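Local atomic coordinates of CaaX farnesyltransferase beta subunit Ram1 (Aspergillus fumigatus, PDB entry 4L9P), a protein that probably catalyses, with its alpha-subunit partner, transfer of a farnesyl group from farnesyl diphosphate to a cysteine near the C terminus of CaaX proteins, using zinc. Residues 72-75 and 76-80; 123-126 and 127-130; 303-306 and 307-310. All blocks are in the same frame, centred on the assembly; numbering follows the deposited sequence.

Interaction 1: 72-75 and 76-80; sequences IPAL and FREPP
Phe-76 and Arg-77 fold back on the residues just before them in a short 3-10 turn, one link in the loop that leads to helix 89-105. Phe-76 N gives its hydrogen to Pro-73 O at 3.0 Å, and Arg-77 N gives its own to Ala-74 O at 2.9 Å, the i to i+3 pattern of a 3-10 segment. Proline suits the entrance to such a turn, since it has no N-H to offer and its carbonyl still accepts. On one flank CG of Phe-76 lies anti to the carbonyl carbon (chi1 -57°), which lays the ring side by side with Pro-73; at the ring edge Phe-76 CD2 lies 4.0 Å from Pro-73 CD. Leu-75 CB lies over one face, off toward the rim, while Leu-75 CD2 meets Phe-76 CZ at 4.0 Å. On the other flank Arg-77 lays its CG 3.6 Å from Ile-72 CG2 and bends at chi3. The guanidinium then spreads one face over Ala-74 CA, and NH1 donates in its own plane to Ile-72 O at 2.9 Å. Beyond this first shell, Glu-404 and Arg-408 of helix 403-413 touch both Pro-73 and Phe-76, and Pro-340 and Ile-341 of the alpha subunit pack on Leu-75 and Phe-76 respectively. Water 1 bridges the end of the turn, donating to both Leu-75 O and Glu-78 O.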
ATOM      1  N   ILE B  72      29.579 -12.613  -0.092  1.00 13.86           N
ATOM      2  CA  ILE B  72      28.507 -11.994  -0.918  1.00 12.26           C
ATOM      3  C   ILE B  72      28.340 -12.803  -2.188  1.00 12.46           C
ATOM      4  O   ILE B  72      29.222 -12.810  -3.050  1.00 15.02           O
ATOM      5  CB  ILE B  72      28.856 -10.543  -1.277  1.00 11.34           C
ATOM      6  CG1 ILE B  72      29.134  -9.743  -0.014  1.00 11.46           C
ATOM      7  CG2 ILE B  72      27.671  -9.888  -2.088  1.00 11.94           C
ATOM      8  CD1 ILE B  72      29.661  -8.391  -0.298  1.00 13.52           C
ATOM      9  N   PRO B  73      27.195 -13.489  -2.347  1.00 12.67           N
ATOM     10  CA  PRO B  73      26.944 -14.301  -3.544  1.00 13.13           C
ATOM     11  C   PRO B  73      26.879 -13.477  -4.834  1.00 11.90           C
ATOM     12  O   PRO B  73      26.468 -12.298  -4.798  1.00 11.75           O
ATOM     13  CB  PRO B  73      25.549 -14.894  -3.265  1.00 14.74           C
ATOM     14  CG  PRO B  73      25.450 -14.911  -1.803  1.00 14.77           C
ATOM     15  CD  PRO B  73      26.151 -13.680  -1.324  1.00 13.47           C
ATOM     16  N   ALA B  74      27.245 -14.094  -5.957  1.00 12.84           N
ATOM     17  CA  ALA B  74      27.184 -13.432  -7.246  1.00 13.58           C
ATOM     18  C   ALA B  74      25.809 -12.817  -7.564  1.00 12.33           C
ATOM     19  O   ALA B  74      25.739 -11.811  -8.279  1.00 12.77           O
ATOM     20  CB  ALA B  74      27.562 -14.418  -8.340  1.00 15.59           C
ATOM     21  N   LEU B  75      24.750 -13.421  -7.040  1.00 11.47           N
ATOM     22  CA  LEU B  75      23.386 -12.940  -7.332  1.00 10.84           C
ATOM     23  C   LEU B  75      23.252 -11.461  -6.936  1.00  9.92           C
ATOM     24  O   LEU B  75      22.443 -10.727  -7.525  1.00  9.76           O
ATOM     25  CB  LEU B  75      22.388 -13.786  -6.495  1.00 10.64           C
ATOM     26  CG  LEU B  75      20.905 -13.440  -6.625  1.00  9.28           C
ATOM     27  CD1 LEU B  75      20.458 -13.690  -8.082  1.00 10.59           C
ATOM     28  CD2 LEU B  75      20.087 -14.332  -5.628  1.00  8.90           C
ATOM     29  N   PHE B  76      24.003 -11.029  -5.924  1.00  9.53           N
ATOM     30  CA  PHE B  76      23.902  -9.645  -5.442  1.00  9.31           C
ATOM     31  C   PHE B  76      25.016  -8.740  -5.945  1.00 10.54           C
ATOM     32  O   PHE B  76      25.153  -7.603  -5.484  1.00 12.02           O
ATOM     33  CB  PHE B  76      23.877  -9.662  -3.906  1.00  9.73           C
ATOM     34  CG  PHE B  76      22.771 -10.486  -3.381  1.00  8.96           C
ATOM     35  CD1 PHE B  76      21.458  -9.962  -3.459  1.00  9.20           C
ATOM     36  CD2 PHE B  76      22.967 -11.748  -2.832  1.00 10.61           C
ATOM     37  CE1 PHE B  76      20.369 -10.713  -3.000  1.00 10.10           C
ATOM     38  CE2 PHE B  76      21.883 -12.491  -2.348  1.00 10.59           C
ATOM     39  CZ  PHE B  76      20.597 -11.997  -2.426  1.00 10.35           C
ATOM     40  N   ARG B  77      25.794  -9.230  -6.898  1.00 11.81           N
ATOM     41  CA  ARG B  77      26.951  -8.486  -7.387  1.00 14.29           C
ATOM     42  C   ARG B  77      26.926  -8.200  -8.870  1.00 14.12           C
ATOM     43  O   ARG B  77      27.874  -7.609  -9.374  1.00 15.99           O
ATOM     44  CB  ARG B  77      28.246  -9.265  -7.071  1.00 18.55           C
ATOM     45  CG  ARG B  77      28.375  -9.606  -5.626  1.00 21.84           C
ATOM     46  CD  ARG B  77      29.770 -10.211  -5.209  1.00 26.74           C
ATOM     47  NE  ARG B  77      30.391 -10.801  -6.386  1.00 32.87           N
ATOM     48  CZ  ARG B  77      30.595 -12.093  -6.615  1.00 36.29           C
ATOM     49  NH1 ARG B  77      30.352 -13.013  -5.696  1.00 37.07           N
ATOM     50  NH2 ARG B  77      31.112 -12.454  -7.780  1.00 37.75           N
ATOM     51  N   GLU B  78      25.877  -8.621  -9.579  1.00 13.35           N
ATOM     52  CA  GLU B  78      25.820  -8.496 -11.044  1.00 13.39           C
ATOM     53  C   GLU B  78      24.356  -8.214 -11.424  1.00 12.56           C
ATOM     54  O   GLU B  78      23.421  -8.613 -10.722  1.00 11.00           O
ATOM     55  CB  GLU B  78      26.236  -9.802 -11.738  1.00 17.87           C
ATOM     56  CG  GLU B  78      27.400 -10.481 -11.091  1.00 25.26           C
ATOM     57  CD  GLU B  78      27.750 -11.766 -11.808  1.00 31.33           C
ATOM     58  OE1 GLU B  78      26.965 -12.189 -12.691  1.00 34.30           O
ATOM     59  OE2 GLU B  78      28.802 -12.335 -11.503  1.00 34.17           O
ATOM     60  N   PRO B  79      24.148  -7.483 -12.525  1.00 13.54           N
ATOM     61  CA  PRO B  79      22.784  -7.348 -13.041  1.00 14.06           C
ATOM     62  C   PRO B  79      22.210  -8.714 -13.492  1.00 13.73           C
ATOM     63  O   PRO B  79      22.958  -9.694 -13.629  1.00 14.44           O
ATOM     64  CB  PRO B  79      22.954  -6.389 -14.222  1.00 15.44           C
ATOM     65  CG  PRO B  79      24.340  -5.780 -14.065  1.00 16.94           C
ATOM     66  CD  PRO B  79      25.150  -6.847 -13.413  1.00 15.65           C
ATOM     67  N   PRO B  80      20.881  -8.777 -13.757  1.00 13.65           N
ATOM     68  CA  PRO B  80      20.272 -10.041 -14.204  1.00 14.91           C
ATOM     69  C   PRO B  80      20.873 -10.538 -15.519  1.00 16.58           C
ATOM     70  O   PRO B  80      21.415  -9.739 -16.270  1.00 17.10           O
ATOM     71  CB  PRO B  80      18.790  -9.677 -14.369  1.00 15.08           C
ATOM     72  CG  PRO B  80      18.574  -8.464 -13.392  1.00 15.31           C
ATOM     73  CD  PRO B  80      19.890  -7.703 -13.476  1.00 14.62           C
TER
HETATM   74  O   HOH W   1      21.813 -10.795 -10.212  1.00 15.53           O

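Interaction 2: 123-126 and 127-130; sequences ALQR and KDHL
His-129 reaches back beneath Gln-125, the N-cap residue of helix 126-135, and here the contact is tight. The imidazole lies with one face under Gln-125 O, whose distance to His-129 CD2 is only 3.0 Å; the same oxygen accepts the backbone N-H of His-129, also at 3.0 Å. One residue on, Leu-130 N donates to Arg-126 O at 2.9 Å, so the first helical bonds are in place. Leu-124, its CG anti to the backbone N (chi1 -179°), brings CD1 to 3.7 Å from His-129 CD2 and supplies an apolar neighbour for the ring. An inverse gamma turn about Gln-125, closed by a weak bond from Arg-126 N to Leu-124 O, leads the chain into the helix.

The other side is looser and wetter. Gln-125 and Asp-128 point the same way, with Gln-125 CB 3.6 Å from Asp-128 OD2, but their polar ends are held by partners other than each other: the amide NE2 bonds to Gly-114 O and Ala-123 O, and the carboxylate forms a salt bridge with Lys-113. Water 2 accepts from Asp-128 N at 3.0 Å and donates only weakly to Gln-125 OE1, thus linking the glutamine to the helix start without a direct cap.

Both ring nitrogens of His-129 are engaged, NE2 with Gln-415 OE1 and ND1 with the N-H of Gly-420; this pairing is consistent with ND1 accepting and NE2 carrying the proton.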
ATOM      1  N   ALA B 123      26.808  -3.570   9.689  1.00  7.17           N
ATOM      2  CA  ALA B 123      25.916  -3.544  10.835  1.00  7.46           C
ATOM      3  C   ALA B 123      24.791  -2.538  10.670  1.00  7.61           C
ATOM      4  O   ALA B 123      24.954  -1.474  10.036  1.00  7.76           O
ATOM      5  CB  ALA B 123      26.744  -3.098  12.088  1.00  9.31           C
ATOM      6  N   LEU B 124      23.703  -2.815  11.340  1.00  7.31           N
ATOM      7  CA  LEU B 124      22.670  -1.793  11.548  1.00  6.98           C
ATOM      8  C   LEU B 124      23.291  -0.705  12.439  1.00  7.59           C
ATOM      9  O   LEU B 124      23.780  -0.990  13.561  1.00  8.26           O
ATOM     10  CB  LEU B 124      21.454  -2.432  12.209  1.00  7.31           C
ATOM     11  CG  LEU B 124      20.283  -1.456  12.455  1.00  7.77           C
ATOM     12  CD1 LEU B 124      19.690  -0.886  11.150  1.00  7.15           C
ATOM     13  CD2 LEU B 124      19.194  -2.080  13.337  1.00  9.21           C
ATOM     14  N   GLN B 125      23.226   0.535  11.980  1.00  7.22           N
ATOM     15  CA  GLN B 125      23.863   1.689  12.666  1.00  8.15           C
ATOM     16  C   GLN B 125      22.908   2.227  13.741  1.00  7.90           C
ATOM     17  O   GLN B 125      22.302   3.292  13.599  1.00  9.24           O
ATOM     18  CB  GLN B 125      24.330   2.760  11.646  1.00  9.74           C
ATOM     19  CG  GLN B 125      25.395   2.188  10.663  1.00 12.61           C
ATOM     20  CD  GLN B 125      26.695   1.736  11.337  1.00 16.72           C
ATOM     21  OE1 GLN B 125      27.224   2.433  12.243  1.00 18.61           O
ATOM     22  NE2 GLN B 125      27.218   0.559  10.915  1.00 17.79           N
ATOM     23  N   ARG B 126      22.729   1.415  14.809  1.00  8.32           N
ATOM     24  CA  ARG B 126      21.676   1.675  15.787  1.00  9.67           C
ATOM     25  C   ARG B 126      21.775   3.054  16.421  1.00 10.77           C
ATOM     26  O   ARG B 126      20.777   3.776  16.484  1.00 11.54           O
ATOM     27  CB  ARG B 126      21.678   0.617  16.916  1.00 10.03           C
ATOM     28  CG  ARG B 126      21.660  -0.822  16.389  1.00 11.67           C
ATOM     29  CD  ARG B 126      21.653  -2.013  17.485  1.00 11.07           C
ATOM     30  NE  ARG B 126      20.390  -2.031  18.173  1.00 12.95           N
ATOM     31  CZ  ARG B 126      19.510  -2.985  18.104  1.00 11.00           C
ATOM     32  NH1 ARG B 126      19.763  -4.130  17.482  1.00  8.76           N
ATOM     33  NH2 ARG B 126      18.382  -2.773  18.719  1.00 13.09           N
ATOM     34  N   LYS B 127      22.965   3.440  16.861  1.00 11.90           N
ATOM     35  CA  LYS B 127      23.059   4.736  17.513  1.00 13.14           C
ATOM     36  C   LYS B 127      22.733   5.896  16.542  1.00 12.66           C
ATOM     37  O   LYS B 127      22.038   6.850  16.892  1.00 13.69           O
ATOM     38  CB  LYS B 127      24.478   4.887  18.133  1.00 15.35           C
ATOM     39  CG  LYS B 127      24.797   6.290  18.542  1.00 20.56           C
ATOM     40  CD  LYS B 127      26.205   6.364  19.183  1.00 24.03           C
ATOM     41  CE  LYS B 127      26.592   7.800  19.515  1.00 26.22           C
ATOM     42  NZ  LYS B 127      27.901   7.700  20.240  1.00 28.73           N
ATOM     43  N   ASP B 128      23.197   5.781  15.300  1.00 10.63           N
ATOM     44  CA  ASP B 128      22.899   6.818  14.320  1.00 10.87           C
ATOM     45  C   ASP B 128      21.387   6.910  14.090  1.00 10.15           C
ATOM     46  O   ASP B 128      20.818   8.029  13.984  1.00  9.85           O
ATOM     47  CB  ASP B 128      23.534   6.522  12.960  1.00 12.97           C
ATOM     48  CG  ASP B 128      25.063   6.619  12.966  1.00 16.39           C
ATOM     49  OD1 ASP B 128      25.626   7.295  13.859  1.00 18.73           O
ATOM     50  OD2 ASP B 128      25.683   6.035  12.032  1.00 19.31           O
ATOM     51  N   HIS B 129      20.727   5.767  13.955  1.00  9.42           N
ATOM     52  CA  HIS B 129      19.269   5.816  13.715  1.00  8.39           C
ATOM     53  C   HIS B 129      18.470   6.284  14.919  1.00  7.83           C
ATOM     54  O   HIS B 129      17.476   7.002  14.733  1.00  8.82           O
ATOM     55  CB  HIS B 129      18.778   4.460  13.221  1.00  8.28           C
ATOM     56  CG  HIS B 129      19.498   4.017  11.985  1.00  7.51           C
ATOM     57  ND1 HIS B 129      19.768   4.888  10.940  1.00  7.69           N
ATOM     58  CD2 HIS B 129      20.034   2.809  11.635  1.00  8.23           C
ATOM     59  CE1 HIS B 129      20.443   4.234  10.000  1.00  7.69           C
ATOM     60  NE2 HIS B 129      20.603   2.965  10.393  1.00  8.39           N
ATOM     61  N   LEU B 130      18.894   5.910  16.127  1.00  8.88           N
ATOM     62  CA  LEU B 130      18.221   6.415  17.324  1.00  9.04           C
ATOM     63  C   LEU B 130      18.292   7.950  17.335  1.00 10.10           C
ATOM     64  O   LEU B 130      17.301   8.606  17.594  1.00 10.57           O
ATOM     65  CB  LEU B 130      18.916   5.913  18.628  1.00  9.55           C
ATOM     66  CG  LEU B 130      18.625   4.434  18.898  1.00 11.36           C
ATOM     67  CD1 LEU B 130      19.546   3.944  20.026  1.00 12.48           C
ATOM     68  CD2 LEU B 130      17.199   4.184  19.325  1.00 12.39           C
TER
HETATM   69  O   HOH W   2      25.444   3.839  14.777  1.00 18.60           O

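Interaction 3: 303-306 and 307-310; sequences SGSP and GSEA
Gly-307 follows Pro-306 at the corner of a type II beta turn that runs from Ser-305 to Ser-308. Proline at the second position fixes a phi the turn needs. Glycine at the third takes a positive phi (86°), where a CB would press on Pro-306 O. The N-H of Gly-307 goes to water 3 at 2.8 Å, and that water donates in turn to Ser-303 OG, so the hydroxyl is tied to the corner through solvent; Gly-307 O accepts a hydrogen bond from Asn-201 ND2 of the alpha subunit.

Ser-308 closes the turn, its N donating to Ser-305 O at 3.1 Å. Ser-303 OG bonds to the same carbonyl oxygen at 2.7 Å, from the opposite face of its plane. Cys-295 O is a further partner of this hydroxyl, and the two carbonyls probably share its single hydrogen. Ser-303 reaches Ser-305 O because its OG sits between the backbone N and the carbonyl carbon (chi1 60°). Small serines suit this close-set loop: Ser-303 CB comes within 3.8 Å of Ser-308 CB and 3.1 Å of Ser-308 O. Water 4 joins the hydroxyls of Ser-305 and Ser-308 and donates to Pro-306 O at 2.8 Å, while Ser-308 OG also bonds to Thr-165 of the alpha subunit.

Glu-309 turns its CB away from the turn and continues as an extended chain. Its carboxylate meets Ser-198 and Asn-197 of the alpha subunit and forms a salt bridge with Arg-359, a residue of the isoprenoid-analogue pocket. Glu-309 O makes a CH...O contact of 3.4 Å with Ser-303 CA and accepts from Tyr-161 OH of the alpha subunit.

Ala-310, just before helix 312-323, touches Thr-297 and Glu-299. This is a proline-glycine type II turn within an inter-helix loop of the alpha-alpha toroid, at the heterodimer interface, with the Glu-309 side chain about 7 Å from the bound isoprenoid analogue.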
ATOM      1  N   SER B 303      -5.303  -3.695  -5.698  1.00  3.19           N
ATOM      2  CA  SER B 303      -5.200  -2.263  -5.961  1.00  2.98           C
ATOM      3  C   SER B 303      -5.858  -1.414  -4.871  1.00  2.87           C
ATOM      4  O   SER B 303      -6.532  -1.956  -3.968  1.00  4.37           O
ATOM      5  CB  SER B 303      -5.831  -1.965  -7.298  1.00  3.71           C
ATOM      6  OG  SER B 303      -7.215  -2.344  -7.320  1.00  4.45           O
ATOM      7  N   GLY B 304      -5.706  -0.072  -4.955  1.00  3.27           N
ATOM      8  CA  GLY B 304      -6.289   0.758  -3.914  1.00  4.07           C
ATOM      9  C   GLY B 304      -7.787   0.808  -3.937  1.00  5.17           C
ATOM     10  O   GLY B 304      -8.444   1.018  -2.921  1.00  5.55           O
ATOM     11  N   SER B 305      -8.333   0.716  -5.136  1.00  4.67           N
ATOM     12  CA  SER B 305      -9.779   0.749  -5.330  1.00  4.55           C
ATOM     13  C   SER B 305     -10.032  -0.138  -6.574  1.00  4.40           C
ATOM     14  O   SER B 305      -9.091  -0.390  -7.356  1.00  5.23           O
ATOM     15  CB  SER B 305     -10.259   2.197  -5.470  1.00  6.02           C
ATOM     16  OG  SER B 305      -9.533   2.888  -6.463  1.00  6.89           O
ATOM     17  N   PRO B 306     -11.289  -0.557  -6.824  1.00  5.48           N
ATOM     18  CA  PRO B 306     -11.535  -1.545  -7.917  1.00  6.13           C
ATOM     19  C   PRO B 306     -11.048  -1.049  -9.273  1.00  6.04           C
ATOM     20  O   PRO B 306     -11.343   0.106  -9.657  1.00  6.52           O
ATOM     21  CB  PRO B 306     -13.059  -1.690  -7.898  1.00  7.41           C
ATOM     22  CG  PRO B 306     -13.362  -1.553  -6.384  1.00  7.80           C
ATOM     23  CD  PRO B 306     -12.457  -0.406  -5.924  1.00  7.10           C
ATOM     24  N   GLY B 307     -10.305  -1.914  -9.981  1.00  4.84           N
ATOM     25  CA  GLY B 307      -9.810  -1.598 -11.320  1.00  4.83           C
ATOM     26  C   GLY B 307      -8.500  -0.854 -11.366  1.00  4.23           C
ATOM     27  O   GLY B 307      -7.935  -0.740 -12.463  1.00  5.79           O
ATOM     28  N   SER B 308      -8.039  -0.297 -10.239  1.00  4.12           N
ATOM     29  CA  SER B 308      -6.725   0.354 -10.273  1.00  4.44           C
ATOM     30  C   SER B 308      -5.596  -0.677 -10.333  1.00  3.96           C
ATOM     31  O   SER B 308      -5.850  -1.899 -10.382  1.00  4.04           O
ATOM     32  CB  SER B 308      -6.612   1.296  -9.077  1.00  5.70           C
ATOM     33  OG  SER B 308      -7.409   2.474  -9.328  1.00  8.35           O
ATOM     34  N   GLU B 309      -4.354  -0.204 -10.338  1.00  2.80           N
ATOM     35  CA  GLU B 309      -3.232  -1.120 -10.569  1.00  2.60           C
ATOM     36  C   GLU B 309      -2.806  -1.820  -9.270  1.00  2.47           C
ATOM     37  O   GLU B 309      -2.763  -1.223  -8.164  1.00  3.33           O
ATOM     38  CB  GLU B 309      -2.088  -0.276 -11.119  1.00  2.45           C
ATOM     39  CG  GLU B 309      -0.804  -1.086 -11.425  1.00  2.45           C
ATOM     40  CD  GLU B 309       0.294  -0.158 -11.968  1.00  2.88           C
ATOM     41  OE1 GLU B 309       0.168   1.104 -11.901  1.00  3.60           O
ATOM     42  OE2 GLU B 309       1.317  -0.693 -12.425  1.00  3.56           O
ATOM     43  N   ALA B 310      -2.510  -3.129  -9.406  1.00  2.38           N
ATOM     44  CA  ALA B 310      -2.039  -3.861  -8.197  1.00  2.55           C
ATOM     45  C   ALA B 310      -0.839  -3.179  -7.572  1.00  2.52           C
ATOM     46  O   ALA B 310       0.121  -2.807  -8.308  1.00  3.22           O
ATOM     47  CB  ALA B 310      -1.667  -5.292  -8.588  1.00  3.57           C
TER
HETATM   48  O   HOH W   3      -8.918  -4.084  -8.826  1.00  7.01           O
HETATM   49  O   HOH W   4     -10.089   2.481  -9.037  1.00  7.38           O

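From the N terminus the three contacts come in series, none nesting in or crossing another, and each folds a short run of chain on itself. Interaction 1 closes a turn in the leading loop before helix 89-105, bringing it to helix 403-413 and the alpha subunit. Interaction 2 follows that helix and starts helix 126-135, tying its first turn to loops around Gln-415 and Asn-488 much later in the chain. Interaction 3 bends the loop between helices 288-293 and 312-323, again against the alpha subunit. Interactions 2 and 3 lie on opposite sides of the chain's centre, their centres about 37 Å apart, both within the alpha-alpha toroid domain.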